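Local coordinates for protein bradyzoite surface antigen BSR4 (Toxoplasma gondii, PDB 2JKS) that sits on the surface of the bradyzoite stage as a two-domain SRS (SAG1-related) antigen, probably meeting the host, and carries zinc ions in the crystal, at residues V187-S192 against C301-T306; A214-V219 against T230-E235; E235-F240 against Q269-G274. One frame throughout, in Å; residues are numbered along the deposited sequence.

Overall arrangement
All three contacts lie in the second SRS domain of the chain. Strand 187-191 comes first and leaves a long loop that contact 1 closes when strand 301-307 returns to pair beside it in parallel. Within that loop, contact 2 closes the short hairpin between strands 216-218 and 230-232. The chain then runs through E235, shared by both contacts, into the loop 235-240, which contact 3 sets against strand 269-277. Contacts 2 and 3 thus follow in series, both inside contact 1. Strand 269-277 ties the group together: it neighbours strand 301-307 in the four-stranded sheet and also takes a backbone bond from the hairpin.

Contact 1: residues V187-S192 against C301-T306; sequences VEVEMS and CTVLVT. With ZN (zinc ion), chain B.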
# COMPACT_ATOMS: atom_id res chain seq x y z
N VAL A 187 -3.21 4.94 -16.00
CA VAL A 187 -1.88 5.51 -16.10
C VAL A 187 -1.58 5.61 -17.61
O VAL A 187 -1.48 4.58 -18.28
CB VAL A 187 -0.80 4.59 -15.36
CG1 VAL A 187 0.63 5.18 -15.50
CG2 VAL A 187 -1.17 4.42 -13.85
N GLU A 188 -1.40 6.83 -18.12
CA GLU A 188 -1.07 7.04 -19.53
C GLU A 188 0.43 7.10 -19.79
O GLU A 188 1.18 7.79 -19.05
CB GLU A 188 -1.74 8.33 -20.03
CG GLU A 188 -3.24 8.19 -20.04
CD GLU A 188 -3.87 9.10 -21.03
OE1 GLU A 188 -3.85 8.77 -22.26
OE2 GLU A 188 -4.41 10.11 -20.55
N VAL A 189 0.85 6.32 -20.78
CA VAL A 189 2.24 6.11 -21.10
C VAL A 189 2.42 6.31 -22.60
O VAL A 189 1.61 5.84 -23.42
CB VAL A 189 2.71 4.65 -20.76
CG1 VAL A 189 4.19 4.49 -21.17
CG2 VAL A 189 2.50 4.31 -19.27
N GLU A 190 3.45 7.06 -22.99
CA GLU A 190 3.76 7.19 -24.41
C GLU A 190 4.93 6.30 -24.76
O GLU A 190 5.92 6.24 -24.01
CB GLU A 190 4.21 8.61 -24.74
CG GLU A 190 4.93 8.63 -26.15
CD GLU A 190 5.88 9.79 -26.29
OE1 GLU A 190 5.37 10.92 -26.11
OE2 GLU A 190 7.11 9.56 -26.51
N MET A 191 4.85 5.64 -25.92
CA MET A 191 6.04 4.99 -26.46
C MET A 191 6.29 5.60 -27.83
O MET A 191 5.38 6.03 -28.55
CB MET A 191 5.89 3.46 -26.57
CG MET A 191 5.59 2.73 -25.21
SD MET A 191 5.37 0.95 -25.41
CE MET A 191 7.04 0.39 -25.76
N SER A 192 7.55 5.65 -28.19
CA SER A 192 7.96 6.30 -29.46
C SER A 192 9.40 5.87 -29.64
O SER A 192 9.95 5.12 -28.81
CB SER A 192 7.81 7.85 -29.37
OG SER A 192 8.60 8.40 -28.29
N CYS A 301 -5.11 -1.67 -11.86
CA CYS A 301 -4.21 -0.71 -12.46
C CYS A 301 -4.24 -0.84 -13.99
O CYS A 301 -3.79 -1.85 -14.55
CB CYS A 301 -2.82 -1.00 -11.92
SG CYS A 301 -1.45 0.04 -12.53
N THR A 302 -4.74 0.22 -14.66
CA THR A 302 -4.85 0.18 -16.11
C THR A 302 -3.77 1.04 -16.69
O THR A 302 -3.63 2.22 -16.29
CB THR A 302 -6.25 0.74 -16.55
OG1 THR A 302 -7.31 -0.05 -15.99
CG2 THR A 302 -6.37 0.86 -18.06
N VAL A 303 -3.02 0.49 -17.65
CA VAL A 303 -1.98 1.26 -18.27
C VAL A 303 -2.39 1.44 -19.72
O VAL A 303 -2.40 0.45 -20.48
CB VAL A 303 -0.58 0.57 -18.13
CG1 VAL A 303 0.49 1.43 -18.81
CG2 VAL A 303 -0.29 0.29 -16.62
N LEU A 304 -2.72 2.69 -20.08
CA LEU A 304 -3.11 3.05 -21.44
C LEU A 304 -1.94 3.58 -22.19
O LEU A 304 -1.45 4.69 -21.93
CB LEU A 304 -4.21 4.10 -21.42
CG LEU A 304 -4.71 4.50 -22.81
CD1 LEU A 304 -5.32 3.31 -23.55
CD2 LEU A 304 -5.76 5.60 -22.59
N VAL A 305 -1.48 2.79 -23.15
CA VAL A 305 -0.28 3.12 -23.90
C VAL A 305 -0.65 3.69 -25.27
O VAL A 305 -1.41 3.08 -26.03
CB VAL A 305 0.66 1.91 -24.08
CG1 VAL A 305 1.95 2.35 -24.78
CG2 VAL A 305 0.94 1.19 -22.69
N THR A 306 -0.07 4.85 -25.57
CA THR A 306 -0.18 5.42 -26.86
C THR A 306 1.18 5.30 -27.55
O THR A 306 2.15 5.90 -27.11
CB THR A 306 -0.64 6.88 -26.81
OG1 THR A 306 -1.88 6.98 -26.07
CG2 THR A 306 -0.84 7.46 -28.26
ZN ZN B . 6.28 12.63 -26.60
O HOH W 1 -1.79 6.90 -23.55
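T302 O accepts V187 N at 2.8 Å, the first bond of the parallel pair of strands 187-191 and 301-307, just after C301 with its disulfide to C176. V303 sets CG1 3.5 Å from CG2 of V189. In both valines CG1 is anti to the backbone N (chi1 near 180°), and the branched side chains suit the extended backbone and the apolar face against L198 and I200. L304 follows on the other face: N bonds V187 O (2.9 Å), O accepts V189 N (3.0 Å), and CD2 runs beside the E188 carboxylate. V305 returns to the apolar face, where CG1 meets M191 at CG and SD, each 3.7 Å away; the unbranched, bent methionine chain reaches on toward F271. T306 N donates to V189 O and T306 O accepts from M191 N; OG1 donates a hydrogen bond to a water and accepts one from Q270 NE2. Nearby, E190 OE1 binds zinc (2.0 Å) with H311 and H313 of the C-terminal histidine run, probably a purification tag, and is hydrogen-bonded to K308 NZ. Five backbone bonds fix the parallel register, and the water, donating to E188 OE1 and L304 O, joins both to T306 OG1 on the polar face.

Contact 2: residues A214-V219 against T230-E235; sequences AEEYCV and TTRFVE. With ZN (zinc ion), chain I.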
# COMPACT_ATOMS: atom_id res chain seq x y z
N ALA A 214 2.51 -11.59 -23.27
CA ALA A 214 3.68 -11.83 -24.14
C ALA A 214 3.31 -11.88 -25.62
O ALA A 214 4.19 -11.70 -26.47
CB ALA A 214 4.44 -13.13 -23.75
N GLU A 215 2.02 -12.11 -25.91
CA GLU A 215 1.49 -12.08 -27.29
C GLU A 215 0.32 -11.15 -27.54
O GLU A 215 0.03 -10.87 -28.68
CB GLU A 215 1.07 -13.48 -27.76
CG GLU A 215 2.16 -14.46 -27.73
CD GLU A 215 1.71 -15.87 -28.09
OE1 GLU A 215 0.53 -16.11 -28.46
OE2 GLU A 215 2.57 -16.76 -28.01
N GLU A 216 -0.42 -10.80 -26.48
CA GLU A 216 -1.70 -10.10 -26.57
C GLU A 216 -1.81 -8.84 -25.72
O GLU A 216 -1.15 -8.70 -24.67
CB GLU A 216 -2.84 -11.02 -26.19
CG GLU A 216 -3.03 -12.09 -27.25
CD GLU A 216 -3.92 -13.22 -26.87
OE1 GLU A 216 -4.38 -13.32 -25.71
OE2 GLU A 216 -4.13 -14.05 -27.79
N TYR A 217 -2.74 -7.95 -26.11
CA TYR A 217 -3.10 -6.84 -25.24
C TYR A 217 -4.60 -6.77 -25.07
O TYR A 217 -5.33 -7.55 -25.69
CB TYR A 217 -2.50 -5.54 -25.81
CG TYR A 217 -3.02 -5.18 -27.19
CD1 TYR A 217 -4.09 -4.31 -27.36
CD2 TYR A 217 -2.42 -5.73 -28.32
CE1 TYR A 217 -4.57 -3.97 -28.63
CE2 TYR A 217 -2.90 -5.41 -29.59
CZ TYR A 217 -3.97 -4.52 -29.73
OH TYR A 217 -4.44 -4.24 -31.00
N CYS A 218 -5.08 -5.86 -24.20
CA CYS A 218 -6.50 -5.56 -24.10
C CYS A 218 -6.82 -4.44 -25.08
O CYS A 218 -6.12 -3.40 -25.11
CB CYS A 218 -6.90 -5.12 -22.68
SG CYS A 218 -6.30 -6.13 -21.29
N VAL A 219 -7.84 -4.62 -25.91
CA VAL A 219 -8.31 -3.47 -26.72
C VAL A 219 -8.47 -2.20 -25.87
O VAL A 219 -9.06 -2.23 -24.77
CB VAL A 219 -9.61 -3.80 -27.50
CG1 VAL A 219 -9.97 -2.63 -28.44
CG2 VAL A 219 -9.38 -5.08 -28.27
N THR A 230 -8.93 -9.48 -25.49
CA THR A 230 -7.58 -9.72 -25.97
C THR A 230 -7.47 -9.62 -27.49
O THR A 230 -8.41 -9.98 -28.25
CB THR A 230 -6.97 -11.05 -25.47
OG1 THR A 230 -7.83 -12.13 -25.86
CG2 THR A 230 -6.81 -11.04 -23.92
N THR A 231 -6.35 -9.07 -27.94
CA THR A 231 -6.05 -8.98 -29.37
C THR A 231 -4.57 -9.14 -29.50
O THR A 231 -3.82 -8.78 -28.58
CB THR A 231 -6.53 -7.64 -29.98
OG1 THR A 231 -7.93 -7.59 -29.83
CG2 THR A 231 -6.26 -7.59 -31.44
N ARG A 232 -4.12 -9.73 -30.60
CA ARG A 232 -2.73 -10.01 -30.80
C ARG A 232 -1.90 -8.72 -31.10
O ARG A 232 -2.37 -7.84 -31.84
CB ARG A 232 -2.52 -11.13 -31.84
CG ARG A 232 -3.21 -12.49 -31.42
CD ARG A 232 -3.00 -13.52 -32.54
NE ARG A 232 -1.59 -13.93 -32.67
CZ ARG A 232 -0.98 -14.25 -33.83
NH1 ARG A 232 -1.64 -14.15 -34.98
NH2 ARG A 232 0.30 -14.61 -33.82
N PHE A 233 -0.74 -8.59 -30.44
CA PHE A 233 0.18 -7.48 -30.68
C PHE A 233 0.61 -7.35 -32.15
O PHE A 233 0.75 -6.23 -32.61
CB PHE A 233 1.44 -7.58 -29.83
CG PHE A 233 1.32 -6.92 -28.49
CD1 PHE A 233 1.21 -5.52 -28.37
CD2 PHE A 233 1.31 -7.70 -27.32
CE1 PHE A 233 1.10 -4.91 -27.11
CE2 PHE A 233 1.20 -7.10 -26.05
CZ PHE A 233 1.11 -5.72 -25.93
N VAL A 234 0.82 -8.46 -32.86
CA VAL A 234 1.15 -8.40 -34.31
C VAL A 234 0.16 -7.58 -35.11
O VAL A 234 0.52 -7.07 -36.17
CB VAL A 234 1.23 -9.76 -35.08
CG1 VAL A 234 2.54 -10.49 -34.82
CG2 VAL A 234 -0.06 -10.64 -34.90
N GLU A 235 -1.09 -7.47 -34.66
CA GLU A 235 -2.11 -6.73 -35.41
C GLU A 235 -1.85 -5.23 -35.48
O GLU A 235 -2.38 -4.55 -36.38
CB GLU A 235 -3.53 -6.99 -34.89
CG GLU A 235 -4.15 -8.33 -35.30
CD GLU A 235 -4.22 -8.47 -36.82
OE1 GLU A 235 -4.90 -7.62 -37.47
OE2 GLU A 235 -3.56 -9.40 -37.35
ZN ZN I . -5.13 -15.57 -27.05
O HOH W 2 0.97 -11.03 -31.29
O HOH W 3 -1.75 -15.01 -29.55
O HOH W 4 -7.37 -13.47 -28.00
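A short beta hairpin, strands 216-218 and 230-232, forms this contact, its connecting loop tied by the C218-C228 disulfide. Y217 and T231 are the hydrogen-bonded pair: Y217 N donates to T231 O (2.8 Å, 163° at the hydrogen) and T231 N returns the bond to Y217 O. F233 N then reaches E215 O at 3.0 Å, where the second strand turns into the 3-10 segment 233-235. A water that donates to that carbonyl also accepts V234 N.

On the face that carries Y217 and T231, a chi1 of 62° swings the tyrosine ring alongside T231, whose CB lies over one ring face near its rim. Y217 CB makes a CH-pi contact over the face of F233, 4.0 Å from the ring centroid. The two ring planes are 47° apart. Large flat side chains suit this side, since F233 also meets F271 edge-to-face and packs on F240 and W245.

The other side, with E216, T230 and R232, is polar. T230 packs CB against E216 OE1, which is also bonded to T212, and its OG1 is hydrogen-bonded (2.6 Å) to a water that bonds weakly to E216 OE2. Another water, weakly bonded by R232 NE, donates to E215 OE1 and E216 OE2; E215 OE2 forms a salt bridge with K242 NZ. The zinc ion lies 2.0 Å from E216 OE2 and 2.7 Å from its OE1.

Contact 3: residues E235-F240 against Q269-G274; sequences EIFPKF and QQFLVG
I236 and F271 meet at about a right angle, CD1 of the isoleucine lying 4.0 Å from CB of the phenylalanine. With chi1 of 65°, I236 carries CG1 between its backbone N and carbonyl carbon, and an extended chi2 sends CD1 on toward the strand. CB and CG2 are left for Q269, whose side chain runs antiparallel to that of I236 and places OE1 3.6 Å from CG2. Q269 suits this border because it bends at chi2 (-70°), laying its aliphatic carbons along I236 while ending in an amide.

F237 brings its ring tip, CZ, to 4.0 Å from CE2 of F271. That carbon lies at the edge of the F237 ring, near its plane, and the two side chains again run roughly at right angles. One face of the F237 ring is covered by CG1 of I236, 3.8 Å above its centre, so the two neighbours in sequence pack on each other as well as on the strand. No hydrogen bond crosses between the segments; the join is packing, mostly of hydrocarbon, with the Q269 amide at its border.

Farther out, a type I turn from F237 to F240, closed by F240 N to F237 O at 2.8 Å, reverses the loop. P238, whose phi is restrained by its ring, fits the second position of that turn. Beyond the turn F240 packs on W244.

The loop 235-240 lies against the start of strand 269-277, where F271 reaches V305 and V307 of strand 301-307 and Y217 of strand 216-218.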
# COMPACT_ATOMS: atom_id res chain seq x y z
N GLU A 235 -1.09 -7.47 -34.66
CA GLU A 235 -2.11 -6.73 -35.41
C GLU A 235 -1.85 -5.23 -35.48
O GLU A 235 -2.38 -4.55 -36.38
CB GLU A 235 -3.53 -6.99 -34.89
CG GLU A 235 -4.15 -8.33 -35.30
CD GLU A 235 -4.22 -8.47 -36.82
OE1 GLU A 235 -4.90 -7.62 -37.47
OE2 GLU A 235 -3.56 -9.40 -37.35
N ILE A 236 -1.06 -4.72 -34.53
CA ILE A 236 -0.70 -3.30 -34.46
C ILE A 236 0.80 -3.06 -34.70
O ILE A 236 1.19 -1.98 -35.15
CB ILE A 236 -1.22 -2.60 -33.18
CG1 ILE A 236 -0.57 -3.16 -31.88
CG2 ILE A 236 -2.74 -2.66 -33.15
CD1 ILE A 236 -0.97 -2.43 -30.65
N PHE A 237 1.62 -4.06 -34.39
CA PHE A 237 3.06 -4.05 -34.64
C PHE A 237 3.37 -5.25 -35.55
O PHE A 237 3.73 -6.35 -35.07
CB PHE A 237 3.90 -4.14 -33.34
CG PHE A 237 3.48 -3.17 -32.26
CD1 PHE A 237 3.09 -1.85 -32.57
CD2 PHE A 237 3.49 -3.57 -30.93
CE1 PHE A 237 2.71 -0.95 -31.57
CE2 PHE A 237 3.10 -2.68 -29.92
CZ PHE A 237 2.71 -1.38 -30.25
N PRO A 238 3.26 -5.05 -36.89
CA PRO A 238 3.48 -6.16 -37.83
C PRO A 238 4.78 -6.96 -37.61
O PRO A 238 4.78 -8.15 -37.82
CB PRO A 238 3.50 -5.47 -39.21
CG PRO A 238 2.68 -4.21 -39.03
CD PRO A 238 2.97 -3.77 -37.58
N LYS A 239 5.85 -6.32 -37.15
CA LYS A 239 7.15 -6.98 -36.88
C LYS A 239 7.30 -7.63 -35.46
O LYS A 239 8.38 -8.16 -35.09
CB LYS A 239 8.27 -5.94 -37.09
CG LYS A 239 8.28 -5.36 -38.51
CD LYS A 239 9.21 -4.15 -38.64
CE LYS A 239 9.23 -3.62 -40.09
NZ LYS A 239 9.79 -2.24 -40.11
N PHE A 240 6.22 -7.58 -34.67
CA PHE A 240 6.23 -8.08 -33.30
C PHE A 240 6.81 -9.50 -33.19
O PHE A 240 6.50 -10.37 -34.01
CB PHE A 240 4.79 -8.11 -32.76
CG PHE A 240 4.70 -8.59 -31.33
CD1 PHE A 240 4.99 -7.72 -30.27
CD2 PHE A 240 4.27 -9.90 -31.05
CE1 PHE A 240 4.90 -8.16 -28.95
CE2 PHE A 240 4.16 -10.37 -29.75
CZ PHE A 240 4.45 -9.49 -28.68
N GLN A 269 -0.72 3.90 -32.58
CA GLN A 269 -1.57 2.79 -32.13
C GLN A 269 -1.77 2.96 -30.61
O GLN A 269 -1.04 3.70 -29.95
CB GLN A 269 -0.86 1.45 -32.41
CG GLN A 269 -0.39 1.25 -33.85
CD GLN A 269 -1.55 1.07 -34.81
OE1 GLN A 269 -2.65 0.69 -34.40
NE2 GLN A 269 -1.30 1.34 -36.12
N GLN A 270 -2.75 2.28 -30.05
CA GLN A 270 -2.93 2.38 -28.58
C GLN A 270 -3.22 0.98 -28.15
O GLN A 270 -3.83 0.19 -28.91
CB GLN A 270 -4.12 3.23 -28.20
CG GLN A 270 -3.99 4.74 -28.37
CD GLN A 270 -5.10 5.45 -27.58
OE1 GLN A 270 -6.29 5.07 -27.70
NE2 GLN A 270 -4.71 6.45 -26.74
N PHE A 271 -2.71 0.63 -26.98
CA PHE A 271 -3.00 -0.69 -26.41
C PHE A 271 -3.10 -0.53 -24.90
O PHE A 271 -2.65 0.48 -24.34
CB PHE A 271 -1.98 -1.77 -26.85
CG PHE A 271 -0.59 -1.58 -26.28
CD1 PHE A 271 -0.23 -2.19 -25.05
CD2 PHE A 271 0.36 -0.80 -26.94
CE1 PHE A 271 1.04 -2.06 -24.55
CE2 PHE A 271 1.67 -0.68 -26.43
CZ PHE A 271 2.01 -1.30 -25.25
N LEU A 272 -3.72 -1.52 -24.25
CA LEU A 272 -3.89 -1.48 -22.81
C LEU A 272 -3.35 -2.77 -22.19
O LEU A 272 -3.63 -3.84 -22.66
CB LEU A 272 -5.36 -1.27 -22.51
CG LEU A 272 -5.99 -1.03 -21.17
CD1 LEU A 272 -7.32 -0.38 -21.46
CD2 LEU A 272 -6.20 -2.33 -20.38
N VAL A 273 -2.56 -2.64 -21.13
CA VAL A 273 -2.25 -3.73 -20.25
C VAL A 273 -2.33 -3.19 -18.81
O VAL A 273 -2.71 -2.05 -18.58
CB VAL A 273 -0.81 -4.25 -20.48
CG1 VAL A 273 -0.68 -4.91 -21.84
CG2 VAL A 273 0.19 -3.08 -20.37
N GLY A 274 -1.99 -4.03 -17.84
CA GLY A 274 -1.95 -3.58 -16.47
C GLY A 274 -1.80 -4.70 -15.48
O GLY A 274 -1.21 -5.77 -15.77